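Local coordinates for SAM-dependent methyltransferase (Exiguobacterium sibiricum 255-15, PDB 3D2L), which probably transfers a methyl group from S-adenosylmethionine to an acceptor substrate, at residues A47-A52 with R79-W84. Numbering follows the deposited sequence.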
loop_
_atom_site.group_PDB
_atom_site.type_symbol
_atom_site.label_atom_id
_atom_site.label_comp_id
_atom_site.label_asym_id
_atom_site.label_seq_id
_atom_site.Cartn_x
_atom_site.Cartn_y
_atom_site.Cartn_z
ATOM N N ALA A 47 5.912 -6.568 2.719
ATOM C CA ALA A 47 5.654 -6.010 4.050
ATOM C C ALA A 47 4.800 -6.963 4.855
ATOM O O ALA A 47 4.970 -7.066 6.064
ATOM C CB ALA A 47 4.994 -4.595 3.955
ATOM N N THR A 48 3.905 -7.694 4.183
ATOM C CA THR A 48 3.015 -8.651 4.841
ATOM C C THR A 48 3.818 -9.748 5.528
ATOM O O THR A 48 3.570 -10.103 6.678
ATOM C CB THR A 48 2.000 -9.266 3.824
ATOM O OG1 THR A 48 1.545 -8.251 2.884
ATOM C CG2 THR A 48 0.813 -9.894 4.550
ATOM N N LEU A 49 4.817 -10.263 4.843
ATOM C CA LEU A 49 5.693 -11.290 5.436
ATOM C C LEU A 49 6.484 -10.803 6.647
ATOM O O LEU A 49 6.724 -11.612 7.582
ATOM C CB LEU A 49 6.624 -11.896 4.364
ATOM C CG LEU A 49 5.916 -12.602 3.190
ATOM C CD1 LEU A 49 6.954 -13.353 2.358
ATOM C CD2 LEU A 49 4.829 -13.562 3.684
ATOM N N LEU A 50 6.926 -9.528 6.642
ATOM C CA LEU A 50 7.594 -8.922 7.800
ATOM C C LEU A 50 6.619 -8.763 8.954
ATOM O O LEU A 50 6.967 -9.014 10.094
ATOM C CB LEU A 50 8.268 -7.580 7.450
ATOM C CG LEU A 50 9.405 -7.764 6.451
ATOM C CD1 LEU A 50 9.915 -6.428 6.035
ATOM C CD2 LEU A 50 10.540 -8.663 7.037
ATOM N N LEU A 51 5.396 -8.341 8.644
ATOM C CA LEU A 51 4.327 -8.260 9.633
ATOM C C LEU A 51 4.024 -9.614 10.235
ATOM O O LEU A 51 3.795 -9.724 11.449
ATOM C CB LEU A 51 3.066 -7.702 8.949
ATOM C CG LEU A 51 3.132 -6.201 8.613
ATOM C CD1 LEU A 51 1.945 -5.750 7.753
ATOM C CD2 LEU A 51 3.195 -5.405 9.912
ATOM N N ALA A 52 4.057 -10.662 9.412
ATOM C CA ALA A 52 3.762 -12.047 9.891
ATOM C C ALA A 52 4.736 -12.506 10.995
ATOM O O ALA A 52 4.447 -13.444 11.754
ATOM C CB ALA A 52 3.789 -13.023 8.744
ATOM N N ARG A 79 6.495 -19.273 6.678
ATOM C CA ARG A 79 5.535 -18.404 7.330
ATOM C C ARG A 79 4.129 -18.824 6.965
ATOM O O ARG A 79 3.892 -19.271 5.835
ATOM C CB ARG A 79 5.767 -16.955 6.894
ATOM C CG ARG A 79 7.073 -16.407 7.446
ATOM C CD ARG A 79 7.191 -15.021 7.022
ATOM N NE ARG A 79 8.332 -14.273 7.557
ATOM C CZ ARG A 79 9.400 -13.907 6.857
ATOM N NH1 ARG A 79 9.611 -14.348 5.617
ATOM N NH2 ARG A 79 10.319 -13.161 7.439
ATOM N N HIS A 80 3.193 -18.697 7.910
ATOM C CA HIS A 80 1.780 -18.952 7.615
ATOM C C HIS A 80 1.054 -17.643 7.403
ATOM O O HIS A 80 0.823 -16.876 8.347
ATOM C CB HIS A 80 1.051 -19.775 8.703
ATOM C CG HIS A 80 -0.376 -20.064 8.337
ATOM N ND1 HIS A 80 -1.422 -19.246 8.714
ATOM C CD2 HIS A 80 -0.919 -21.021 7.544
ATOM C CE1 HIS A 80 -2.548 -19.714 8.211
ATOM N NE2 HIS A 80 -2.272 -20.790 7.497
ATOM N N VAL A 81 0.692 -17.387 6.155
ATOM C CA VAL A 81 0.004 -16.194 5.798
ATOM C C VAL A 81 -0.987 -16.486 4.670
ATOM O O VAL A 81 -0.625 -16.855 3.561
ATOM C CB VAL A 81 0.974 -15.076 5.380
ATOM C CG1 VAL A 81 0.219 -13.832 5.123
ATOM C CG2 VAL A 81 2.030 -14.817 6.486
ATOM N N ASP A 82 -2.246 -16.304 4.980
ATOM C CA ASP A 82 -3.315 -16.479 4.003
ATOM C C ASP A 82 -3.343 -15.249 3.120
ATOM O O ASP A 82 -3.410 -14.176 3.651
ATOM C CB ASP A 82 -4.656 -16.554 4.714
ATOM C CG ASP A 82 -4.883 -17.850 5.427
ATOM O OD1 ASP A 82 -4.553 -18.927 4.901
ATOM O OD2 ASP A 82 -5.431 -17.797 6.523
ATOM N N PHE A 83 -3.233 -15.431 1.799
ATOM C CA PHE A 83 -3.394 -14.391 0.813
ATOM C C PHE A 83 -4.676 -14.715 0.006
ATOM O O PHE A 83 -4.880 -15.851 -0.519
ATOM C CB PHE A 83 -2.159 -14.297 -0.103
ATOM C CG PHE A 83 -0.880 -13.837 0.597
ATOM C CD1 PHE A 83 -0.642 -12.492 0.835
ATOM C CD2 PHE A 83 0.099 -14.769 0.999
ATOM C CE1 PHE A 83 0.511 -12.069 1.435
ATOM C CE2 PHE A 83 1.232 -14.370 1.600
ATOM C CZ PHE A 83 1.455 -12.991 1.836
ATOM N N TRP A 84 -5.555 -13.733 -0.089
ATOM C CA TRP A 84 -6.801 -13.879 -0.799
ATOM C C TRP A 84 -6.968 -12.752 -1.792
ATOM O O TRP A 84 -6.467 -11.644 -1.540
ATOM C CB TRP A 84 -7.980 -13.862 0.171
ATOM C CG TRP A 84 -7.944 -14.929 1.248
ATOM C CD1 TRP A 84 -7.751 -14.738 2.584
ATOM C CD2 TRP A 84 -8.120 -16.350 1.069
ATOM N NE1 TRP A 84 -7.818 -15.939 3.245
ATOM C CE2 TRP A 84 -8.022 -16.945 2.337
ATOM C CE3 TRP A 84 -8.304 -17.175 -0.054
ATOM C CZ2 TRP A 84 -8.128 -18.326 2.526
ATOM C CZ3 TRP A 84 -8.423 -18.540 0.133
ATOM C CH2 TRP A 84 -8.329 -19.104 1.417
#
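Arg79 NE forms a salt bridge with Asp53 and also has the carbonyl of Leu49 close by, over one face of the guanidinium, while NH1 is hydrogen-bonded to Thr77 OG1. Leu49 O is 3.1 Å from Arg79 NE, but the angle is too poor for a hydrogen bond. The side chain is extended from CG to NE (chi2 -178°, chi3 175°). This carries the charged end past Ala52 to the carbonyl, and Arg79 CD passes 4.1 Å from Leu49 CB. Cutting this residue back to an alanine would probably leave Asp53 without this charged mate and uncover the side of Leu49 now lined by the arginine chain.

The contact belongs to the Rossmann-like fold of class I methyltransferases. Helix 46-51 follows the first strand of the central sheet, and strand 82-85 is an outermost strand of that sheet. Strand 82-85 pairs in parallel with 56-61, through backbone hydrogen bonds between Gly59 and both Asp82 and Trp84.

Apolar groups fill the rest of the interface. In Val81, chi1 of -176° sends CG1, anti to the backbone N, over the rim of one face of the Phe83 ring. The same torsion leaves CG2 beside the backbone N, where Val81 CG2 presses on Ala52 CB at 3.4 Å, tighter than usual for two carbons. Leu49 CD2 meets the Phe83 ring at its edge, in plane, 3.9 Å from Phe83 CZ. Thr48 CG2 approaches obliquely, 3.8 Å from Phe83 CE1. Thr48 OG1 is hydrogen-bonded to Asp39, while the methyl is the branch that meets Val81 and Phe83, and helix 64-76 also packs against Leu49 and Phe83.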